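Peptidase M16 domain protein (Alicyclobacillus acidocaldarius subsp. acidocaldarius DSM 446, PDB 4XEA) probably hydrolyses peptide bonds as a metal-dependent peptidase of the M16 (insulinase) family, and binds a nickel ion. Local coordinates at residues T37-V42 with T90-T95; H53-I59 with Q180-C184; H242-V248 with V417-S423; V299-A305 with L317-N321. One frame throughout, in Å; residues are numbered along the deposited sequence.

Contact 1 of 4, residues T37-V42 with T90-T95; sequences TRYGSV and TTFDHT
Thr37 and Thr95 face each other as an antiparallel hydrogen-bonded pair, Thr37 N reaching Thr95 O at 2.9 Å and Thr95 N answering to Thr37 O at 3.2 Å. Their side chains lie alongside one another, and Thr37 CG2 packs on Thr95 CB at 3.7 Å. Thr95 OG1, set beside its backbone N by a chi1 of -47°, turns onto the 37-42 segment and donates to Tyr39 O over 2.9 Å, tilted out of the carbonyl plane. This pair ends the pairing of strands 31-37 and 95-101, neighbours in the mixed sheet of the N-terminal half; beyond it both segments continue as loops that stay bonded. Ser41 N donates to Thr91 O at 3.0 Å and Val42 N to Phe92 O at 2.9 Å. Just before them Gly40 passes so close to the 91-93 backbone that a CB would collide with Thr91 O and Phe92 O. Val42 CG2 presses on Phe92 O at 3.1 Å, while CG1 lies 4.1 Å from Phe92 CB. In the second shell, Asp93 OD2 forms a salt bridge with Arg380 and a hydrogen bond with Ser310, and Thr90 OG1 bonds Glu64 in helix 59-66, which carries nickel ligands His61 and His65.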
loop_
_atom_site.group_PDB
_atom_site.type_symbol
_atom_site.label_atom_id
_atom_site.label_comp_id
_atom_site.label_asym_id
_atom_site.label_seq_id
_atom_site.Cartn_x
_atom_site.Cartn_y
_atom_site.Cartn_z
ATOM N N THR A 37 -0.307 23.469 3.401
ATOM C CA THR A 37 0.101 24.636 4.195
ATOM C C THR A 37 1.251 24.278 5.123
ATOM O O THR A 37 1.290 23.181 5.682
ATOM C CB THR A 37 -1.066 25.228 5.015
ATOM O OG1 THR A 37 -0.594 26.285 5.855
ATOM C CG2 THR A 37 -1.694 24.145 5.858
ATOM N N ARG A 38 2.200 25.214 5.249
ATOM C CA ARG A 38 3.295 25.125 6.234
ATOM C C ARG A 38 2.776 25.431 7.660
ATOM O O ARG A 38 3.104 26.474 8.274
ATOM C CB ARG A 38 4.405 26.090 5.855
ATOM C CG ARG A 38 5.702 25.882 6.584
ATOM C CD ARG A 38 6.769 26.907 6.184
ATOM N NE ARG A 38 7.210 26.886 4.770
ATOM C CZ ARG A 38 6.763 27.679 3.788
ATOM N NH1 ARG A 38 5.768 28.543 3.989
ATOM N NH2 ARG A 38 7.305 27.576 2.569
ATOM N N TYR A 39 2.014 24.483 8.166
ATOM C CA TYR A 39 1.354 24.543 9.465
ATOM C C TYR A 39 0.976 23.122 9.841
ATOM O O TYR A 39 0.282 22.421 9.079
ATOM C CB TYR A 39 0.105 25.390 9.377
ATOM C CG TYR A 39 -0.678 25.488 10.678
ATOM C CD1 TYR A 39 -0.050 25.819 11.870
ATOM C CD2 TYR A 39 -2.043 25.270 10.707
ATOM C CE1 TYR A 39 -0.745 25.927 13.058
ATOM C CE2 TYR A 39 -2.768 25.387 11.898
ATOM C CZ TYR A 39 -2.113 25.739 13.057
ATOM O OH TYR A 39 -2.811 25.880 14.221
ATOM N N GLY A 40 1.420 22.654 11.002
ATOM C CA GLY A 40 1.021 21.322 11.455
ATOM C C GLY A 40 0.875 21.244 12.943
ATOM O O GLY A 40 0.812 22.275 13.607
ATOM N N SER A 41 0.886 20.015 13.465
ATOM C CA SER A 41 0.589 19.769 14.880
ATOM C C SER A 41 1.585 20.415 15.824
ATOM O O SER A 41 1.209 20.741 16.971
ATOM C CB SER A 41 0.476 18.261 15.201
ATOM O OG SER A 41 1.709 17.559 15.006
ATOM N N VAL A 42 2.829 20.609 15.379
ATOM C CA VAL A 42 3.845 21.120 16.279
ATOM C C VAL A 42 3.896 22.643 16.384
ATOM O O VAL A 42 4.614 23.160 17.223
ATOM C CB VAL A 42 5.253 20.538 16.047
ATOM C CG1 VAL A 42 5.218 18.974 16.190
ATOM C CG2 VAL A 42 5.877 21.033 14.739
ATOM N N THR A 90 -3.121 15.694 8.341
ATOM C CA THR A 90 -2.283 16.604 9.121
ATOM C C THR A 90 -1.089 15.823 9.624
ATOM O O THR A 90 -1.230 14.658 10.086
ATOM C CB THR A 90 -3.053 17.092 10.328
ATOM O OG1 THR A 90 -4.315 17.602 9.888
ATOM C CG2 THR A 90 -2.279 18.171 11.076
ATOM N N THR A 91 0.088 16.422 9.498
ATOM C CA THR A 91 1.302 15.837 10.085
ATOM C C THR A 91 1.984 16.879 10.983
ATOM O O THR A 91 1.369 17.890 11.364
ATOM C CB THR A 91 2.257 15.150 9.068
ATOM O OG1 THR A 91 3.284 14.454 9.813
ATOM C CG2 THR A 91 2.934 16.135 8.111
ATOM N N PHE A 92 3.225 16.611 11.377
ATOM C CA PHE A 92 3.881 17.446 12.382
ATOM C C PHE A 92 3.992 18.883 11.948
ATOM O O PHE A 92 3.835 19.808 12.768
ATOM C CB PHE A 92 5.274 16.881 12.698
ATOM C CG PHE A 92 5.231 15.506 13.255
ATOM C CD1 PHE A 92 4.529 15.249 14.441
ATOM C CD2 PHE A 92 5.849 14.464 12.614
ATOM C CE1 PHE A 92 4.462 13.973 14.974
ATOM C CE2 PHE A 92 5.808 13.174 13.184
ATOM C CZ PHE A 92 5.094 12.950 14.349
ATOM N N ASP A 93 4.342 19.086 10.683
ATOM C CA ASP A 93 4.722 20.400 10.201
ATOM C C ASP A 93 4.017 20.863 8.927
ATOM O O ASP A 93 4.372 21.922 8.354
ATOM C CB ASP A 93 6.258 20.501 10.025
ATOM C CG ASP A 93 6.830 19.472 9.044
ATOM O OD1 ASP A 93 6.060 18.689 8.444
ATOM O OD2 ASP A 93 8.066 19.423 8.897
ATOM N N HIS A 94 3.047 20.084 8.459
ATOM C CA HIS A 94 2.181 20.568 7.381
ATOM C C HIS A 94 0.831 19.859 7.425
ATOM O O HIS A 94 0.659 18.813 8.094
ATOM C CB HIS A 94 2.870 20.452 5.990
ATOM C CG HIS A 94 3.027 19.045 5.481
ATOM N ND1 HIS A 94 4.151 18.276 5.728
ATOM C CD2 HIS A 94 2.204 18.273 4.727
ATOM C CE1 HIS A 94 4.005 17.089 5.144
ATOM N NE2 HIS A 94 2.842 17.074 4.511
ATOM N N THR A 95 -0.146 20.499 6.775
ATOM C CA THR A 95 -1.461 19.940 6.516
ATOM C C THR A 95 -1.665 19.964 5.004
ATOM O O THR A 95 -1.362 20.977 4.332
ATOM C CB THR A 95 -2.599 20.778 7.186
ATOM O OG1 THR A 95 -2.269 21.090 8.548
ATOM C CG2 THR A 95 -3.920 20.020 7.157
#

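Contact 2 of 4, residues H53-I59 with Q180-C184; sequences HEMPDGI and QLLLC
His53 and Leu183 meet head-on in a CH-pi contact, with methyl CD2 of Leu183 3.7 Å from the centroid of the imidazole and only 3° off the ring normal. The contact lays helix 178-188 against the end of strand 51-54 and the turn that leads, through Gly58 at the N-cap, into the metal-binding helix 59-66 of the M16 fold. Leu183 CG stands anti to its backbone N (chi1 166°), which carries one methyl, CD2, out to the middle of the ring. Met55, a selenomethionine, is bent at both chi2 and chi3; the folded chain brings SE to 3.8 Å from Cys184 SG and equally near Gln180 CG. Gln180 runs the other way past it, extended beyond CG (chi2 170°), and its amide arrives at the Pro56 ring, where OE1 is 3.6 Å from Pro56 CD. That oxygen takes its hydrogen bond from Thr177 N, which helps to fix the amide. Replacing Gln180 with an alanine would probably leave Thr177 N without this acceptor and open a gap beside the selenium of Met55 and the ring of Pro56. Deeper in, where Tyr39 also packs, Ile59 directs CG2 between two residues of the helix, 3.8 Å from Leu181 CD2 and 3.7 Å from Cys184 CB.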
loop_
_atom_site.group_PDB
_atom_site.type_symbol
_atom_site.label_atom_id
_atom_site.label_comp_id
_atom_site.label_asym_id
_atom_site.label_seq_id
_atom_site.Cartn_x
_atom_site.Cartn_y
_atom_site.Cartn_z
ATOM N N HIS A 53 1.171 34.080 20.633
ATOM C CA HIS A 53 0.087 33.156 20.929
ATOM C C HIS A 53 0.617 31.773 21.312
ATOM O O HIS A 53 1.618 31.283 20.765
ATOM C CB HIS A 53 -0.826 33.034 19.726
ATOM C CG HIS A 53 -1.423 34.330 19.279
ATOM N ND1 HIS A 53 -2.481 34.933 19.932
ATOM C CD2 HIS A 53 -1.145 35.115 18.213
ATOM C CE1 HIS A 53 -2.822 36.036 19.290
ATOM N NE2 HIS A 53 -2.012 36.181 18.254
ATOM N N GLU A 54 -0.053 31.172 22.284
ATOM C CA GLU A 54 0.161 29.797 22.650
ATOM C C GLU A 54 -1.185 29.064 22.627
ATOM O O GLU A 54 -2.097 29.384 23.381
ATOM C CB GLU A 54 0.785 29.702 24.028
ATOM C CG GLU A 54 1.150 28.269 24.374
ATOM C CD GLU A 54 2.525 28.149 25.007
ATOM O OE1 GLU A 54 2.662 27.327 25.939
ATOM O OE2 GLU A 54 3.457 28.878 24.572
HETATM N N MSE A 55 -1.294 28.099 21.725
HETATM C CA MSE A 55 -2.557 27.462 21.455
HETATM C C MSE A 55 -2.650 26.163 22.196
HETATM O O MSE A 55 -1.630 25.557 22.515
HETATM C CB MSE A 55 -2.675 27.139 19.974
HETATM C CG MSE A 55 -2.699 28.321 19.058
HETATM SE SE MSE A 55 -4.318 29.385 19.201
HETATM C CE MSE A 55 -3.759 30.733 20.440
ATOM N N PRO A 56 -3.889 25.680 22.402
ATOM C CA PRO A 56 -4.061 24.298 22.789
ATOM C C PRO A 56 -3.644 23.400 21.660
ATOM O O PRO A 56 -3.802 23.763 20.483
ATOM C CB PRO A 56 -5.586 24.164 22.995
ATOM C CG PRO A 56 -6.097 25.550 23.076
ATOM C CD PRO A 56 -5.181 26.373 22.240
ATOM N N ASP A 57 -3.119 22.225 21.999
ATOM C CA ASP A 57 -2.758 21.266 20.987
ATOM C C ASP A 57 -3.980 20.776 20.225
ATOM O O ASP A 57 -5.064 20.640 20.794
ATOM C CB ASP A 57 -1.982 20.111 21.619
ATOM C CG ASP A 57 -0.550 20.514 21.979
ATOM O OD1 ASP A 57 0.079 21.271 21.200
ATOM O OD2 ASP A 57 -0.064 20.096 23.040
ATOM N N GLY A 58 -3.808 20.531 18.926
ATOM C CA GLY A 58 -4.875 19.934 18.136
ATOM C C GLY A 58 -5.404 20.791 17.017
ATOM O O GLY A 58 -6.248 20.327 16.268
ATOM N N ILE A 59 -4.918 22.026 16.855
ATOM C CA ILE A 59 -5.607 22.959 15.972
ATOM C C ILE A 59 -5.423 22.666 14.512
ATOM O O ILE A 59 -6.423 22.707 13.791
ATOM C CB ILE A 59 -5.343 24.466 16.296
ATOM C CG1 ILE A 59 -5.989 24.777 17.654
ATOM C CG2 ILE A 59 -6.003 25.373 15.222
ATOM C CD1 ILE A 59 -5.855 26.237 18.111
ATOM N N GLN A 180 -9.792 30.972 18.329
ATOM C CA GLN A 180 -8.477 30.382 18.083
ATOM C C GLN A 180 -8.379 29.697 16.737
ATOM O O GLN A 180 -7.400 29.866 16.019
ATOM C CB GLN A 180 -8.168 29.379 19.164
ATOM C CG GLN A 180 -7.881 30.041 20.487
ATOM C CD GLN A 180 -7.807 29.039 21.618
ATOM O OE1 GLN A 180 -8.334 27.931 21.512
ATOM N NE2 GLN A 180 -7.186 29.440 22.721
ATOM N N LEU A 181 -9.394 28.916 16.392
ATOM C CA LEU A 181 -9.385 28.221 15.117
ATOM C C LEU A 181 -9.298 29.238 13.988
ATOM O O LEU A 181 -8.563 29.043 13.020
ATOM C CB LEU A 181 -10.647 27.360 14.949
ATOM C CG LEU A 181 -10.749 26.049 15.715
ATOM C CD1 LEU A 181 -12.218 25.488 15.712
ATOM C CD2 LEU A 181 -9.751 25.013 15.145
ATOM N N LEU A 182 -10.070 30.316 14.118
ATOM C CA LEU A 182 -10.133 31.342 13.090
ATOM C C LEU A 182 -8.801 32.098 12.999
ATOM O O LEU A 182 -8.333 32.415 11.897
ATOM C CB LEU A 182 -11.296 32.320 13.341
ATOM C CG LEU A 182 -12.715 31.817 13.029
ATOM C CD1 LEU A 182 -13.720 32.948 13.106
ATOM C CD2 LEU A 182 -12.781 31.149 11.665
ATOM N N LEU A 183 -8.180 32.342 14.142
ATOM C CA LEU A 183 -6.872 33.002 14.167
ATOM C C LEU A 183 -5.855 32.140 13.423
ATOM O O LEU A 183 -5.149 32.622 12.538
ATOM C CB LEU A 183 -6.406 33.215 15.592
ATOM C CG LEU A 183 -4.913 33.571 15.682
ATOM C CD1 LEU A 183 -4.706 35.025 15.213
ATOM C CD2 LEU A 183 -4.434 33.366 17.084
ATOM N N CYS A 184 -5.795 30.852 13.768
ATOM C CA CYS A 184 -4.836 29.964 13.131
ATOM C C CYS A 184 -5.121 29.820 11.663
ATOM O O CYS A 184 -4.189 29.818 10.880
ATOM C CB CYS A 184 -4.761 28.610 13.831
ATOM S SG CYS A 184 -4.147 28.788 15.467
#

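Contact 3 of 4, residues H242-V248 with V417-S423; sequences HWMHFPV and VSAVLPS. Unlike the reference sequence in segment 417-423: Leu421 (reference Val).
Phe246 CB presses against Val420 CG1 at 3.4 Å, the tightest apolar approach between the two strands. Val248 CG1 adds to the same cluster at 4.1 Å from Val420 CG1, and the side chains of Val420, Phe246 and Val248 touch helix 144-156, which covers this face. The strands run parallel, 241-246 at the edge of the five-stranded mixed sheet and 415-422 next to it, joined by a ladder of alternating backbone bonds. Leu421 N to Met244 O is the shortest rung at 2.7 Å.

The face bearing Trp243, Ala419, His245 and Leu421 is looser and more solvent-accessible. Trp243 has chi1 at 52°, carrying its indole away from strand 415-422, and CB is what meets Leu421 CD1, at 4.1 Å. His245 crosses Leu421 with CD2 3.6 Å from Leu421 CB, while Pro422 O lies in the plane of the imidazole, 3.3 Å from CD2 at the ring edge. Leu421 differs here from the reference valine. At the C-terminal end, exposed Ser423 still bonds Phe246 O through its N, from well above the carbonyl plane. Main-chain bonds thus hold the strands, apolar groups fill the side toward helix 144-156, and Val248 O is buried with no partner.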
loop_
_atom_site.group_PDB
_atom_site.type_symbol
_atom_site.label_atom_id
_atom_site.label_comp_id
_atom_site.label_asym_id
_atom_site.label_seq_id
_atom_site.Cartn_x
_atom_site.Cartn_y
_atom_site.Cartn_z
ATOM N N HIS A 242 11.987 2.393 28.652
ATOM C CA HIS A 242 10.605 2.267 29.057
ATOM C C HIS A 242 10.064 0.904 28.601
ATOM O O HIS A 242 10.482 0.353 27.557
ATOM C CB HIS A 242 9.776 3.436 28.513
ATOM C CG HIS A 242 8.351 3.441 28.978
ATOM N ND1 HIS A 242 7.981 3.874 30.235
ATOM C CD2 HIS A 242 7.207 3.043 28.366
ATOM C CE1 HIS A 242 6.669 3.752 30.374
ATOM N NE2 HIS A 242 6.179 3.235 29.263
ATOM N N TRP A 243 9.224 0.318 29.432
ATOM C CA TRP A 243 8.401 -0.816 29.003
ATOM C C TRP A 243 7.024 -0.651 29.596
ATOM O O TRP A 243 6.824 0.061 30.600
ATOM C CB TRP A 243 9.004 -2.176 29.377
ATOM C CG TRP A 243 9.391 -2.287 30.858
ATOM C CD1 TRP A 243 10.633 -2.094 31.394
ATOM C CD2 TRP A 243 8.519 -2.552 31.947
ATOM N NE1 TRP A 243 10.599 -2.256 32.760
ATOM C CE2 TRP A 243 9.310 -2.553 33.126
ATOM C CE3 TRP A 243 7.156 -2.857 32.047
ATOM C CZ2 TRP A 243 8.775 -2.749 34.346
ATOM C CZ3 TRP A 243 6.626 -3.066 33.267
ATOM C CH2 TRP A 243 7.431 -3.030 34.417
HETATM N N MSE A 244 6.042 -1.308 28.952
HETATM C CA MSE A 244 4.716 -1.339 29.488
HETATM C C MSE A 244 4.016 -2.570 28.938
HETATM O O MSE A 244 4.486 -3.180 27.975
HETATM C CB MSE A 244 3.992 -0.053 29.117
HETATM C CG MSE A 244 3.867 0.158 27.631
HETATM SE SE MSE A 244 2.376 1.335 27.226
HETATM C CE MSE A 244 0.980 0.715 28.449
ATOM N N HIS A 245 2.932 -2.938 29.601
ATOM C CA HIS A 245 2.115 -4.063 29.192
ATOM C C HIS A 245 0.852 -3.551 28.490
ATOM O O HIS A 245 0.268 -2.536 28.885
ATOM C CB HIS A 245 1.751 -4.928 30.384
ATOM C CG HIS A 245 2.897 -5.736 30.913
ATOM N ND1 HIS A 245 3.686 -5.307 31.954
ATOM C CD2 HIS A 245 3.383 -6.948 30.548
ATOM C CE1 HIS A 245 4.604 -6.220 32.215
ATOM N NE2 HIS A 245 4.441 -7.227 31.378
ATOM N N PHE A 246 0.458 -4.277 27.450
ATOM C CA PHE A 246 -0.691 -3.908 26.613
ATOM C C PHE A 246 -1.268 -5.196 26.018
ATOM O O PHE A 246 -0.515 -6.153 25.801
ATOM C CB PHE A 246 -0.231 -2.956 25.502
ATOM C CG PHE A 246 -1.210 -1.839 25.189
ATOM C CD1 PHE A 246 -1.584 -0.923 26.170
ATOM C CD2 PHE A 246 -1.737 -1.691 23.908
ATOM C CE1 PHE A 246 -2.479 0.124 25.878
ATOM C CE2 PHE A 246 -2.638 -0.651 23.603
ATOM C CZ PHE A 246 -3.005 0.259 24.590
ATOM N N PRO A 247 -2.606 -5.247 25.797
ATOM C CA PRO A 247 -3.241 -6.364 25.062
ATOM C C PRO A 247 -2.730 -6.506 23.618
ATOM O O PRO A 247 -3.372 -6.040 22.673
ATOM C CB PRO A 247 -4.721 -5.982 25.099
ATOM C CG PRO A 247 -4.874 -5.310 26.413
ATOM C CD PRO A 247 -3.628 -4.443 26.504
ATOM N N VAL A 248 -1.544 -7.099 23.479
ATOM C CA VAL A 248 -0.865 -7.326 22.188
ATOM C C VAL A 248 -0.575 -8.795 22.280
ATOM O O VAL A 248 -0.495 -9.330 23.378
ATOM C CB VAL A 248 0.487 -6.597 22.034
ATOM C CG1 VAL A 248 0.306 -5.128 21.702
ATOM C CG2 VAL A 248 1.368 -6.785 23.282
ATOM N N VAL A 417 15.210 3.165 24.389
ATOM C CA VAL A 417 14.833 1.777 24.060
ATOM C C VAL A 417 13.498 1.538 24.739
ATOM O O VAL A 417 13.422 1.655 25.973
ATOM C CB VAL A 417 15.838 0.722 24.563
ATOM C CG1 VAL A 417 15.491 -0.709 24.075
ATOM C CG2 VAL A 417 17.253 1.047 24.160
ATOM N N SER A 418 12.464 1.170 23.974
ATOM C CA SER A 418 11.145 0.994 24.570
ATOM C C SER A 418 10.404 -0.233 24.044
ATOM O O SER A 418 10.527 -0.574 22.864
ATOM C CB SER A 418 10.322 2.263 24.373
ATOM O OG SER A 418 9.906 2.367 23.034
ATOM N N ALA A 419 9.618 -0.870 24.912
ATOM C CA ALA A 419 8.963 -2.128 24.593
ATOM C C ALA A 419 7.502 -2.107 25.054
ATOM O O ALA A 419 7.127 -1.458 26.048
ATOM C CB ALA A 419 9.714 -3.317 25.257
ATOM N N VAL A 420 6.679 -2.832 24.313
ATOM C CA VAL A 420 5.299 -3.093 24.709
ATOM C C VAL A 420 5.243 -4.580 24.851
ATOM O O VAL A 420 5.663 -5.288 23.934
ATOM C CB VAL A 420 4.284 -2.632 23.630
ATOM C CG1 VAL A 420 2.858 -2.933 24.082
ATOM C CG2 VAL A 420 4.463 -1.156 23.365
ATOM N N LEU A 421 4.747 -5.046 25.994
ATOM C CA LEU A 421 4.830 -6.441 26.386
ATOM C C LEU A 421 3.414 -7.013 26.510
ATOM O O LEU A 421 2.499 -6.323 26.961
ATOM C CB LEU A 421 5.582 -6.569 27.721
ATOM C CG LEU A 421 6.977 -5.914 27.802
ATOM C CD1 LEU A 421 7.566 -6.065 29.209
ATOM C CD2 LEU A 421 7.923 -6.524 26.770
ATOM N N PRO A 422 3.218 -8.275 26.120
ATOM C CA PRO A 422 1.841 -8.779 26.196
ATOM C C PRO A 422 1.282 -8.738 27.622
ATOM O O PRO A 422 1.961 -9.177 28.551
ATOM C CB PRO A 422 1.973 -10.217 25.698
ATOM C CG PRO A 422 3.167 -10.190 24.813
ATOM C CD PRO A 422 4.109 -9.189 25.389
ATOM N N SER A 423 0.082 -8.182 27.791
ATOM C CA SER A 423 -0.674 -8.314 29.051
ATOM C C SER A 423 -0.989 -9.774 29.324
ATOM O O SER A 423 -1.290 -10.528 28.391
ATOM C CB SER A 423 -2.012 -7.564 28.990
ATOM O OG SER A 423 -1.832 -6.211 29.340
ATOM O OXT SER A 423 -0.985 -10.224 30.474
#

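Contact 4 of 4, residues V299-A305 with L317-N321; sequences VDKGFSA and LVGGN
Asp300 and Asn321 are joined by a 2.8 Å hydrogen bond from Asn321 ND2 to Asp300 OD2, nearly straight at 161°. It uses the syn lone pair of OD2 and lies close to the amide plane, although the carboxylate and amide planes stand 84° apart. The other oxygen, OD1, accepts from Gly302 N at 3.0 Å, closing an Asx turn within the type I beta turn from Asp300 to Phe303, and accepts a hydrogen bond from a water that in turn accepts from Asn321 N. A leucine in place of Asp300 would probably leave Asn321 ND2 and Gly302 N without their carboxylate acceptors, with the turn held by its Phe303 N to Asp300 O bond.

The turn leads into the beta hairpin of strands 304-309 and 314-321, at the edge of the C-terminal five-stranded sheet. There Ser304 and Gly319 form a hydrogen-bonded antiparallel pair, followed by Ala305 and Val318 as a non-hydrogen-bonded one. Val318 CB sits 4.1 Å from Ser304 O, and its two methyls part company. CG1, anti to the backbone N (chi1 180°), reaches Phe303 CZ at 3.4 Å; CG2 turns to Ala305 CB at 3.7 Å. Phe283 of helix 265-283 touches both Val318 and Ala305. The Phe303 ring continues back along the glycines, its CE1 3.7 Å from Gly319 CA, while a further water joins Gly302 O, Ser304 OG and Gly319 O.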
loop_
_atom_site.group_PDB
_atom_site.type_symbol
_atom_site.label_atom_id
_atom_site.label_comp_id
_atom_site.label_asym_id
_atom_site.label_seq_id
_atom_site.Cartn_x
_atom_site.Cartn_y
_atom_site.Cartn_z
ATOM N N VAL A 299 13.107 -11.171 14.779
ATOM C CA VAL A 299 12.224 -10.230 14.088
ATOM C C VAL A 299 11.339 -10.951 13.057
ATOM O O VAL A 299 11.533 -12.133 12.786
ATOM C CB VAL A 299 13.031 -9.150 13.319
ATOM C CG1 VAL A 299 13.873 -8.297 14.286
ATOM C CG2 VAL A 299 13.912 -9.797 12.262
ATOM N N ASP A 300 10.372 -10.232 12.480
ATOM C CA ASP A 300 9.653 -10.706 11.286
ATOM C C ASP A 300 9.843 -9.688 10.156
ATOM O O ASP A 300 10.591 -8.726 10.318
ATOM C CB ASP A 300 8.162 -11.021 11.572
ATOM C CG ASP A 300 7.371 -9.819 12.095
ATOM O OD1 ASP A 300 7.612 -8.683 11.673
ATOM O OD2 ASP A 300 6.473 -10.025 12.936
ATOM N N LYS A 301 9.189 -9.899 9.013
ATOM C CA LYS A 301 9.352 -8.998 7.849
ATOM C C LYS A 301 8.779 -7.592 7.985
ATOM O O LYS A 301 9.010 -6.753 7.107
ATOM C CB LYS A 301 8.771 -9.639 6.574
ATOM C CG LYS A 301 9.726 -10.584 5.879
ATOM C CD LYS A 301 9.455 -12.062 6.208
ATOM C CE LYS A 301 10.228 -12.992 5.262
ATOM N NZ LYS A 301 10.057 -14.440 5.582
ATOM N N GLY A 302 8.028 -7.333 9.052
ATOM C CA GLY A 302 7.556 -5.974 9.376
ATOM C C GLY A 302 8.576 -5.125 10.145
ATOM O O GLY A 302 8.339 -3.961 10.431
ATOM N N PHE A 303 9.716 -5.713 10.481
ATOM C CA PHE A 303 10.834 -4.970 11.055
ATOM C C PHE A 303 11.193 -3.821 10.124
ATOM O O PHE A 303 11.270 -4.020 8.933
ATOM C CB PHE A 303 12.037 -5.895 11.189
ATOM C CG PHE A 303 13.225 -5.258 11.858
ATOM C CD1 PHE A 303 13.223 -5.044 13.232
ATOM C CD2 PHE A 303 14.351 -4.890 11.118
ATOM C CE1 PHE A 303 14.319 -4.476 13.874
ATOM C CE2 PHE A 303 15.478 -4.313 11.755
ATOM C CZ PHE A 303 15.456 -4.100 13.134
ATOM N N SER A 304 11.435 -2.630 10.659
ATOM C CA SER A 304 11.772 -1.489 9.796
ATOM C C SER A 304 12.597 -0.437 10.525
ATOM O O SER A 304 12.608 -0.397 11.748
ATOM C CB SER A 304 10.505 -0.834 9.234
ATOM O OG SER A 304 9.821 -0.195 10.291
ATOM N N ALA A 305 13.291 0.386 9.749
ATOM C CA ALA A 305 14.085 1.490 10.260
ATOM C C ALA A 305 13.656 2.703 9.439
ATOM O O ALA A 305 13.637 2.643 8.193
ATOM C CB ALA A 305 15.535 1.233 10.082
ATOM N N LEU A 317 13.871 5.814 14.198
ATOM C CA LEU A 317 13.174 4.702 14.833
ATOM C C LEU A 317 13.456 3.378 14.143
ATOM O O LEU A 317 13.382 3.283 12.893
ATOM C CB LEU A 317 11.675 4.883 14.692
ATOM C CG LEU A 317 11.023 6.046 15.396
ATOM C CD1 LEU A 317 9.478 5.871 15.175
ATOM C CD2 LEU A 317 11.408 6.054 16.889
ATOM N N VAL A 318 13.725 2.346 14.933
ATOM C CA VAL A 318 13.953 1.011 14.411
ATOM C C VAL A 318 13.220 0.027 15.295
ATOM O O VAL A 318 13.261 0.143 16.527
ATOM C CB VAL A 318 15.461 0.641 14.439
ATOM C CG1 VAL A 318 15.706 -0.790 13.891
ATOM C CG2 VAL A 318 16.285 1.668 13.656
ATOM N N GLY A 319 12.595 -0.969 14.691
ATOM C CA GLY A 319 12.005 -2.048 15.484
ATOM C C GLY A 319 10.812 -2.681 14.823
ATOM O O GLY A 319 10.657 -2.617 13.609
ATOM N N GLY A 320 9.979 -3.313 15.626
ATOM C CA GLY A 320 8.811 -4.026 15.118
ATOM C C GLY A 320 8.491 -5.104 16.130
ATOM O O GLY A 320 8.854 -4.979 17.322
ATOM N N ASN A 321 7.823 -6.162 15.663
ATOM C CA ASN A 321 7.523 -7.317 16.490
ATOM C C ASN A 321 8.826 -7.991 16.941
ATOM O O ASN A 321 9.762 -8.163 16.145
ATOM C CB ASN A 321 6.686 -8.356 15.724
ATOM C CG ASN A 321 5.281 -7.863 15.381
ATOM O OD1 ASN A 321 4.728 -6.983 16.035
ATOM N ND2 ASN A 321 4.696 -8.458 14.340
HETATM O O HOH W 1 10.140 -7.396 13.716
HETATM O O HOH W 2 7.403 -6.454 12.801
HETATM O O HOH W 3 8.240 -2.003 12.019
HETATM O O HOH W 4 10.349 2.312 12.230
#

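Contacts 1 and 2 belong to the metal-binding half and touch: Tyr39 OH of contact 1 lies 3.4 Å from both Cys184 CB and Ile59 CG2 of contact 2, their centres 13 Å apart. Helix 59-66 starts in contact 2 at Ile59, is touched by Tyr39, Thr90 and Thr95 of contact 1, and carries His61 and His65, which with Glu136 bind the nickel ion; the Thr90 side chain is about 7 Å from that metal, that of Leu181 about 12 Å. Contacts 3 and 4 lie in the other half, on one five-stranded sheet, centres 15 Å apart, contact 4 nested in the loop that contact 3 closes. Contacts 2 and 4, centres 36 Å apart, flank the chain's centre on opposite sides.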